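Long-range contact in bifunctional endomannanase/endoglucanase (Caldanaerobius polysaccharolyticus, PDB 3W0K), which hydrolyses internal linkages of mannan and cellulose-type glucan chains, as a glycoside hydrolase of family 5 built on a beta/alpha barrel: residues Gln108-Ala119 with Leu154-Ile165. Numbering follows the deposited sequence.
Sequences QDGFVYQWELFA and LIIRTVEAIRKI
Asp109 OD1 is gripped by both terminal nitrogens of Arg157, with NH2 at 2.9 Å and NH1 at 3.0 Å from that oxygen. Both N-H...O angles are bent well away from straight, because two N-H groups of one guanidinium converge on a single oxygen. OD1 lies close to the guanidinium plane, yet the carboxylate stands almost perpendicular to it, 89° apart, so this is not a coplanar two-oxygen pairing; OD2 instead pairs with Lys105. Arg157 gets there by an extended chain, CG anti to the backbone N (chi1 178°), which carries the guanidinium across the groove so that Val112 CG2 rests over one face, 3.7 Å from NE. NH1 also donates to a water that in turn donates to Gln108 OE1, while Gln108 NE2 bonds Leu101 O. With an alanine at Asp109, Arg157 and Lys105 would probably lose the carboxylate they share, and the guanidinium would be freer to swing away from Val112.

Deeper in, the buried Thr158 hydroxyl donates to Leu154 O. That bond holds OG1 at the edge of the Phe111 ring, 3.4 Å from CE2, and leaves CG2 to meet Trp115 CD1. Farther along, Ala161 CB touches Val112 CG1 at 3.7 Å, and Ile165 CD1 lies against Glu116 CB. Ala119 CB sits near CG2 of both Ile162 and Ile165. A second water donates to Glu116 OE2 and Ala161 O.

The axes, 8.9 Å apart and crossing at -26°, run roughly parallel, as expected of successive helices around a TIM barrel; Trp115 touches strand 78-83 and Ile162 strand 170-174. The chemistry is thus graded, from apolar contacts on the barrel side to charged and water-bridged links at the outer margin, where solvent probably moderates the salt bridge.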
ATOM      1  N   GLN A 108       7.694  -4.231 -19.684  1.00  7.61           N
ATOM      2  CA  GLN A 108       6.996  -2.955 -19.700  1.00  8.19           C
ATOM      3  C   GLN A 108       5.751  -3.065 -20.563  1.00  8.56           C
ATOM      4  O   GLN A 108       4.698  -2.551 -20.195  1.00  8.88           O
ATOM      5  CB  GLN A 108       7.926  -1.847 -20.189  1.00  7.79           C
ATOM      6  CG  GLN A 108       9.031  -1.558 -19.182  1.00  8.89           C
ATOM      7  CD  GLN A 108      10.149  -0.703 -19.732  1.00  9.51           C
ATOM      8  OE1 GLN A 108      10.140  -0.312 -20.903  1.00 11.87           O
ATOM      9  NE2 GLN A 108      11.142  -0.431 -18.892  1.00 10.55           N
ATOM     10  N   ASP A 109       5.863  -3.768 -21.690  1.00  9.55           N
ATOM     11  CA  ASP A 109       4.712  -3.957 -22.571  1.00 10.50           C
ATOM     12  C   ASP A 109       3.642  -4.784 -21.860  1.00 10.52           C
ATOM     13  O   ASP A 109       2.450  -4.498 -21.979  1.00 10.69           O
ATOM     14  CB  ASP A 109       5.124  -4.651 -23.876  1.00  9.38           C
ATOM     15  CG  ASP A 109       5.903  -3.739 -24.813  1.00 12.40           C
ATOM     16  OD1 ASP A 109       5.959  -2.513 -24.578  1.00 12.93           O
ATOM     17  OD2 ASP A 109       6.460  -4.260 -25.805  1.00 12.11           O
ATOM     18  N   GLY A 110       4.076  -5.807 -21.123  1.00  9.26           N
ATOM     19  CA  GLY A 110       3.149  -6.655 -20.390  1.00  9.96           C
ATOM     20  C   GLY A 110       2.456  -5.884 -19.280  1.00 10.03           C
ATOM     21  O   GLY A 110       1.260  -6.050 -19.052  1.00 10.78           O
ATOM     22  N   PHE A 111       3.222  -5.028 -18.608  1.00  9.59           N
ATOM     23  CA  PHE A 111       2.738  -4.191 -17.512  1.00  9.51           C
ATOM     24  C   PHE A 111       1.676  -3.217 -18.017  1.00  8.85           C
ATOM     25  O   PHE A 111       0.595  -3.109 -17.436  1.00  9.60           O
ATOM     26  CB  PHE A 111       3.925  -3.422 -16.919  1.00  8.69           C
ATOM     27  CG  PHE A 111       3.563  -2.474 -15.808  1.00  7.57           C
ATOM     28  CD1 PHE A 111       3.209  -2.957 -14.553  1.00  9.06           C
ATOM     29  CD2 PHE A 111       3.640  -1.096 -15.998  1.00  7.75           C
ATOM     30  CE1 PHE A 111       2.943  -2.081 -13.504  1.00  8.29           C
ATOM     31  CE2 PHE A 111       3.375  -0.211 -14.951  1.00  9.08           C
ATOM     32  CZ  PHE A 111       3.028  -0.705 -13.702  1.00  8.80           C
ATOM     33  N   VAL A 112       1.998  -2.500 -19.091  1.00  8.95           N
ATOM     34  CA  VAL A 112       1.067  -1.543 -19.680  1.00  9.71           C
ATOM     35  C   VAL A 112      -0.200  -2.260 -20.153  1.00 10.64           C
ATOM     36  O   VAL A 112      -1.311  -1.769 -19.940  1.00 11.94           O
ATOM     37  CB  VAL A 112       1.735  -0.759 -20.842  1.00  8.07           C
ATOM     38  CG1 VAL A 112       0.707   0.111 -21.575  1.00 10.30           C
ATOM     39  CG2 VAL A 112       2.855   0.111 -20.294  1.00  9.78           C
ATOM     40  N   TYR A 113      -0.032  -3.439 -20.748  1.00 11.13           N
ATOM     41  CA  TYR A 113      -1.162  -4.229 -21.233  1.00 12.04           C
ATOM     42  C   TYR A 113      -2.101  -4.614 -20.088  1.00 12.64           C
ATOM     43  O   TYR A 113      -3.321  -4.547 -20.242  1.00 11.95           O
ATOM     44  CB  TYR A 113      -0.661  -5.480 -21.964  1.00 12.10           C
ATOM     45  CG  TYR A 113      -1.736  -6.490 -22.300  1.00 13.02           C
ATOM     46  CD1 TYR A 113      -2.675  -6.238 -23.300  1.00 15.64           C
ATOM     47  CD2 TYR A 113      -1.813  -7.702 -21.614  1.00 14.55           C
ATOM     48  CE1 TYR A 113      -3.666  -7.170 -23.606  1.00 16.06           C
ATOM     49  CE2 TYR A 113      -2.796  -8.637 -21.913  1.00 16.38           C
ATOM     50  CZ  TYR A 113      -3.718  -8.366 -22.906  1.00 17.15           C
ATOM     51  OH  TYR A 113      -4.699  -9.290 -23.186  1.00 19.71           O
ATOM     52  N   GLN A 114      -1.530  -4.997 -18.943  1.00 12.64           N
ATOM     53  CA  GLN A 114      -2.317  -5.375 -17.764  1.00 14.81           C
ATOM     54  C   GLN A 114      -3.205  -4.210 -17.356  1.00 13.51           C
ATOM     55  O   GLN A 114      -4.402  -4.377 -17.119  1.00 12.49           O
ATOM     56  CB  GLN A 114      -1.411  -5.690 -16.568  1.00 18.90           C
ATOM     57  CG  GLN A 114      -0.328  -6.717 -16.802  1.00 25.45           C
ATOM     58  CD  GLN A 114      -0.859  -8.120 -16.916  1.00 26.77           C
ATOM     59  OE1 GLN A 114      -0.854  -8.711 -17.992  1.00 30.48           O
ATOM     60  NE2 GLN A 114      -1.302  -8.673 -15.797  1.00 26.44           N
ATOM     61  N   TRP A 115      -2.597  -3.032 -17.249  1.00 12.02           N
ATOM     62  CA  TRP A 115      -3.328  -1.839 -16.855  1.00 10.45           C
ATOM     63  C   TRP A 115      -4.368  -1.408 -17.875  1.00 10.06           C
ATOM     64  O   TRP A 115      -5.420  -0.893 -17.504  1.00 11.39           O
ATOM     65  CB  TRP A 115      -2.365  -0.709 -16.486  1.00 11.18           C
ATOM     66  CG  TRP A 115      -1.860  -0.870 -15.082  1.00  8.52           C
ATOM     67  CD1 TRP A 115      -0.560  -0.980 -14.676  1.00  8.15           C
ATOM     68  CD2 TRP A 115      -2.662  -0.989 -13.896  1.00  8.83           C
ATOM     69  NE1 TRP A 115      -0.503  -1.164 -13.312  1.00  8.11           N
ATOM     70  CE2 TRP A 115      -1.779  -1.174 -12.810  1.00  8.94           C
ATOM     71  CE3 TRP A 115      -4.043  -0.964 -13.648  1.00  9.65           C
ATOM     72  CZ2 TRP A 115      -2.230  -1.330 -11.491  1.00  8.70           C
ATOM     73  CZ3 TRP A 115      -4.494  -1.122 -12.340  1.00  9.05           C
ATOM     74  CH2 TRP A 115      -3.586  -1.302 -11.277  1.00  8.59           C
ATOM     75  N   GLU A 116      -4.098  -1.653 -19.153  1.00 10.02           N
ATOM     76  CA  GLU A 116      -5.067  -1.316 -20.189  1.00  9.88           C
ATOM     77  C   GLU A 116      -6.268  -2.248 -20.052  1.00 10.41           C
ATOM     78  O   GLU A 116      -7.408  -1.834 -20.264  1.00 10.93           O
ATOM     79  CB  GLU A 116      -4.447  -1.440 -21.578  1.00 10.54           C
ATOM     80  CG  GLU A 116      -3.450  -0.339 -21.900  1.00 12.85           C
ATOM     81  CD  GLU A 116      -2.826  -0.493 -23.274  1.00 15.53           C
ATOM     82  OE1 GLU A 116      -2.488  -1.633 -23.657  1.00 17.80           O
ATOM     83  OE2 GLU A 116      -2.668   0.529 -23.969  1.00 18.36           O
ATOM     84  N   LEU A 117      -6.007  -3.503 -19.682  1.00 10.82           N
ATOM     85  CA  LEU A 117      -7.069  -4.488 -19.480  1.00 10.96           C
ATOM     86  C   LEU A 117      -8.025  -4.005 -18.397  1.00 11.18           C
ATOM     87  O   LEU A 117      -9.240  -3.996 -18.593  1.00 10.40           O
ATOM     88  CB  LEU A 117      -6.493  -5.840 -19.061  1.00 13.85           C
ATOM     89  CG  LEU A 117      -5.796  -6.705 -20.108  1.00 16.65           C
ATOM     90  CD1 LEU A 117      -5.210  -7.924 -19.420  1.00 17.81           C
ATOM     91  CD2 LEU A 117      -6.786  -7.115 -21.192  1.00 20.35           C
ATOM     92  N   PHE A 118      -7.472  -3.586 -17.261  1.00 10.74           N
ATOM     93  CA  PHE A 118      -8.290  -3.097 -16.159  1.00  9.80           C
ATOM     94  C   PHE A 118      -8.977  -1.781 -16.503  1.00  9.65           C
ATOM     95  O   PHE A 118     -10.130  -1.565 -16.131  1.00 10.45           O
ATOM     96  CB  PHE A 118      -7.455  -2.970 -14.879  1.00  9.99           C
ATOM     97  CG  PHE A 118      -6.998  -4.291 -14.328  1.00 11.41           C
ATOM     98  CD1 PHE A 118      -7.885  -5.361 -14.220  1.00 11.68           C
ATOM     99  CD2 PHE A 118      -5.677  -4.475 -13.931  1.00 11.37           C
ATOM    100  CE1 PHE A 118      -7.461  -6.593 -13.726  1.00 12.05           C
ATOM    101  CE2 PHE A 118      -5.244  -5.702 -13.436  1.00 12.62           C
ATOM    102  CZ  PHE A 118      -6.136  -6.763 -13.332  1.00 12.72           C
ATOM    103  N   ALA A 119      -8.282  -0.911 -17.231  1.00  9.84           N
ATOM    104  CA  ALA A 119      -8.868   0.365 -17.634  1.00  9.07           C
ATOM    105  C   ALA A 119     -10.101   0.109 -18.498  1.00 10.14           C
ATOM    106  O   ALA A 119     -11.145   0.739 -18.308  1.00 11.03           O
ATOM    107  CB  ALA A 119      -7.850   1.207 -18.392  1.00  9.51           C
ATOM    108  N   LEU A 154       8.343   5.256 -17.541  1.00  8.89           N
ATOM    109  CA  LEU A 154       7.424   4.123 -17.499  1.00  8.64           C
ATOM    110  C   LEU A 154       6.081   4.527 -16.897  1.00  9.72           C
ATOM    111  O   LEU A 154       5.031   4.130 -17.392  1.00  9.67           O
ATOM    112  CB  LEU A 154       8.019   2.950 -16.712  1.00  9.77           C
ATOM    113  CG  LEU A 154       7.129   1.700 -16.635  1.00  8.51           C
ATOM    114  CD1 LEU A 154       6.796   1.180 -18.032  1.00 10.22           C
ATOM    115  CD2 LEU A 154       7.828   0.628 -15.807  1.00  9.59           C
ATOM    116  N   ILE A 155       6.120   5.301 -15.815  1.00  9.07           N
ATOM    117  CA  ILE A 155       4.894   5.762 -15.170  1.00  8.89           C
ATOM    118  C   ILE A 155       4.080   6.618 -16.143  1.00 10.21           C
ATOM    119  O   ILE A 155       2.877   6.423 -16.289  1.00  9.34           O
ATOM    120  CB  ILE A 155       5.205   6.564 -13.884  1.00  9.27           C
ATOM    121  CG1 ILE A 155       5.847   5.648 -12.836  1.00  9.98           C
ATOM    122  CG2 ILE A 155       3.940   7.215 -13.331  1.00  9.84           C
ATOM    123  CD1 ILE A 155       4.955   4.502 -12.364  1.00 11.44           C
ATOM    124  N   ILE A 156       4.754   7.529 -16.840  1.00 10.35           N
ATOM    125  CA  ILE A 156       4.089   8.402 -17.806  1.00 10.79           C
ATOM    126  C   ILE A 156       3.468   7.589 -18.944  1.00 10.99           C
ATOM    127  O   ILE A 156       2.327   7.840 -19.342  1.00 11.25           O
ATOM    128  CB  ILE A 156       5.065   9.475 -18.343  1.00  9.88           C
ATOM    129  CG1 ILE A 156       5.398  10.469 -17.224  1.00 13.20           C
ATOM    130  CG2 ILE A 156       4.454  10.215 -19.531  1.00 12.17           C
ATOM    131  CD1 ILE A 156       6.554  11.396 -17.545  1.00 14.18           C
ATOM    132  N   ARG A 157       4.190   6.579 -19.426  1.00  9.76           N
ATOM    133  CA  ARG A 157       3.675   5.731 -20.495  1.00  9.29           C
ATOM    134  C   ARG A 157       2.411   5.002 -20.032  1.00  9.71           C
ATOM    135  O   ARG A 157       1.418   4.944 -20.752  1.00  9.90           O
ATOM    136  CB  ARG A 157       4.721   4.696 -20.929  1.00 10.29           C
ATOM    137  CG  ARG A 157       4.194   3.760 -22.003  1.00 12.42           C
ATOM    138  CD  ARG A 157       5.118   2.597 -22.311  1.00 11.16           C
ATOM    139  NE  ARG A 157       4.448   1.672 -23.220  1.00 11.99           N
ATOM    140  CZ  ARG A 157       4.841   0.428 -23.473  1.00 12.27           C
ATOM    141  NH1 ARG A 157       5.926  -0.072 -22.888  1.00 12.45           N
ATOM    142  NH2 ARG A 157       4.115  -0.335 -24.281  1.00 12.78           N
ATOM    143  N   THR A 158       2.458   4.460 -18.818  1.00  9.55           N
ATOM    144  CA  THR A 158       1.335   3.718 -18.257  1.00  9.19           C
ATOM    145  C   THR A 158       0.124   4.612 -18.000  1.00  9.97           C
ATOM    146  O   THR A 158      -1.005   4.242 -18.330  1.00 10.84           O
ATOM    147  CB  THR A 158       1.757   2.993 -16.963  1.00  9.42           C
ATOM    148  OG1 THR A 158       2.925   2.204 -17.229  1.00 10.24           O
ATOM    149  CG2 THR A 158       0.648   2.067 -16.480  1.00 10.90           C
ATOM    150  N   VAL A 159       0.370   5.789 -17.429  1.00  9.41           N
ATOM    151  CA  VAL A 159      -0.686   6.755 -17.134  1.00  9.98           C
ATOM    152  C   VAL A 159      -1.382   7.199 -18.421  1.00 10.12           C
ATOM    153  O   VAL A 159      -2.612   7.273 -18.476  1.00 11.32           O
ATOM    154  CB  VAL A 159      -0.119   7.978 -16.377  1.00 10.33           C
ATOM    155  CG1 VAL A 159      -1.118   9.128 -16.374  1.00 10.26           C
ATOM    156  CG2 VAL A 159       0.216   7.583 -14.943  1.00 10.69           C
ATOM    157  N   GLU A 160      -0.595   7.459 -19.462  1.00 10.12           N
ATOM    158  CA  GLU A 160      -1.156   7.877 -20.742  1.00 10.39           C
ATOM    159  C   GLU A 160      -1.972   6.759 -21.389  1.00 11.60           C
ATOM    160  O   GLU A 160      -3.018   7.013 -21.990  1.00 12.48           O
ATOM    161  CB  GLU A 160      -0.047   8.356 -21.681  1.00 12.34           C
ATOM    162  CG  GLU A 160       0.542   9.707 -21.273  1.00 16.80           C
ATOM    163  CD  GLU A 160       1.629  10.210 -22.214  1.00 20.63           C
ATOM    164  OE1 GLU A 160       2.043   9.464 -23.127  1.00 24.65           O
ATOM    165  OE2 GLU A 160       2.076  11.363 -22.029  1.00 23.93           O
ATOM    166  N   ALA A 161      -1.513   5.520 -21.234  1.00 10.96           N
ATOM    167  CA  ALA A 161      -2.217   4.371 -21.798  1.00 10.11           C
ATOM    168  C   ALA A 161      -3.570   4.179 -21.110  1.00 11.33           C
ATOM    169  O   ALA A 161      -4.576   3.905 -21.765  1.00 12.31           O
ATOM    170  CB  ALA A 161      -1.369   3.113 -21.667  1.00  9.91           C
ATOM    171  N   ILE A 162      -3.589   4.323 -19.787  1.00 10.08           N
ATOM    172  CA  ILE A 162      -4.830   4.187 -19.025  1.00 10.00           C
ATOM    173  C   ILE A 162      -5.800   5.313 -19.397  1.00 11.76           C
ATOM    174  O   ILE A 162      -6.975   5.062 -19.680  1.00 11.41           O
ATOM    175  CB  ILE A 162      -4.552   4.233 -17.497  1.00 10.06           C
ATOM    176  CG1 ILE A 162      -3.801   2.974 -17.066  1.00 10.21           C
ATOM    177  CG2 ILE A 162      -5.859   4.383 -16.708  1.00 11.98           C
ATOM    178  CD1 ILE A 162      -3.224   3.062 -15.660  1.00  9.64           C
ATOM    179  N   ARG A 163      -5.290   6.540 -19.430  1.00 11.48           N
ATOM    180  CA  ARG A 163      -6.106   7.710 -19.751  1.00 12.73           C
ATOM    181  C   ARG A 163      -6.663   7.742 -21.167  1.00 13.13           C
ATOM    182  O   ARG A 163      -7.695   8.373 -21.412  1.00 13.65           O
ATOM    183  CB  ARG A 163      -5.348   8.998 -19.439  1.00 14.27           C
ATOM    184  CG  ARG A 163      -5.212   9.233 -17.947  1.00 13.47           C
ATOM    185  CD  ARG A 163      -4.443  10.495 -17.617  1.00 13.78           C
ATOM    186  NE  ARG A 163      -4.439  10.738 -16.175  1.00 13.61           N
ATOM    187  CZ  ARG A 163      -3.575  11.528 -15.543  1.00 14.22           C
ATOM    188  NH1 ARG A 163      -2.627  12.166 -16.218  1.00 15.06           N
ATOM    189  NH2 ARG A 163      -3.661  11.678 -14.229  1.00 15.69           N
ATOM    190  N   LYS A 164      -5.981   7.085 -22.102  1.00 13.22           N
ATOM    191  CA  LYS A 164      -6.462   7.036 -23.480  1.00 15.05           C
ATOM    192  C   LYS A 164      -7.762   6.229 -23.515  1.00 14.96           C
ATOM    193  O   LYS A 164      -8.677   6.532 -24.286  1.00 15.57           O
ATOM    194  CB  LYS A 164      -5.414   6.395 -24.394  1.00 16.63           C
ATOM    195  CG  LYS A 164      -5.827   6.336 -25.856  1.00 22.16           C
ATOM    196  CD  LYS A 164      -4.698   5.830 -26.735  1.00 26.07           C
ATOM    197  CE  LYS A 164      -5.145   5.717 -28.186  1.00 28.28           C
ATOM    198  NZ  LYS A 164      -6.257   4.736 -28.349  1.00 30.58           N
ATOM    199  N   ILE A 165      -7.840   5.219 -22.653  1.00 13.58           N
ATOM    200  CA  ILE A 165      -9.014   4.356 -22.553  1.00 13.18           C
ATOM    201  C   ILE A 165     -10.066   4.971 -21.629  1.00 13.86           C
ATOM    202  O   ILE A 165     -11.243   5.063 -21.989  1.00 13.73           O
ATOM    203  CB  ILE A 165      -8.620   2.950 -22.039  1.00 13.55           C
ATOM    204  CG1 ILE A 165      -7.725   2.257 -23.069  1.00 13.43           C
ATOM    205  CG2 ILE A 165      -9.867   2.117 -21.736  1.00 12.66           C
ATOM    206  CD1 ILE A 165      -7.001   1.038 -22.538  1.00 13.62           C
TER
HETATM  207  O   HOH W   1       8.283   1.274 -22.034  1.00 12.94           O
HETATM  208  O   HOH W   2      -4.241   2.793 -24.200  1.00 15.43           O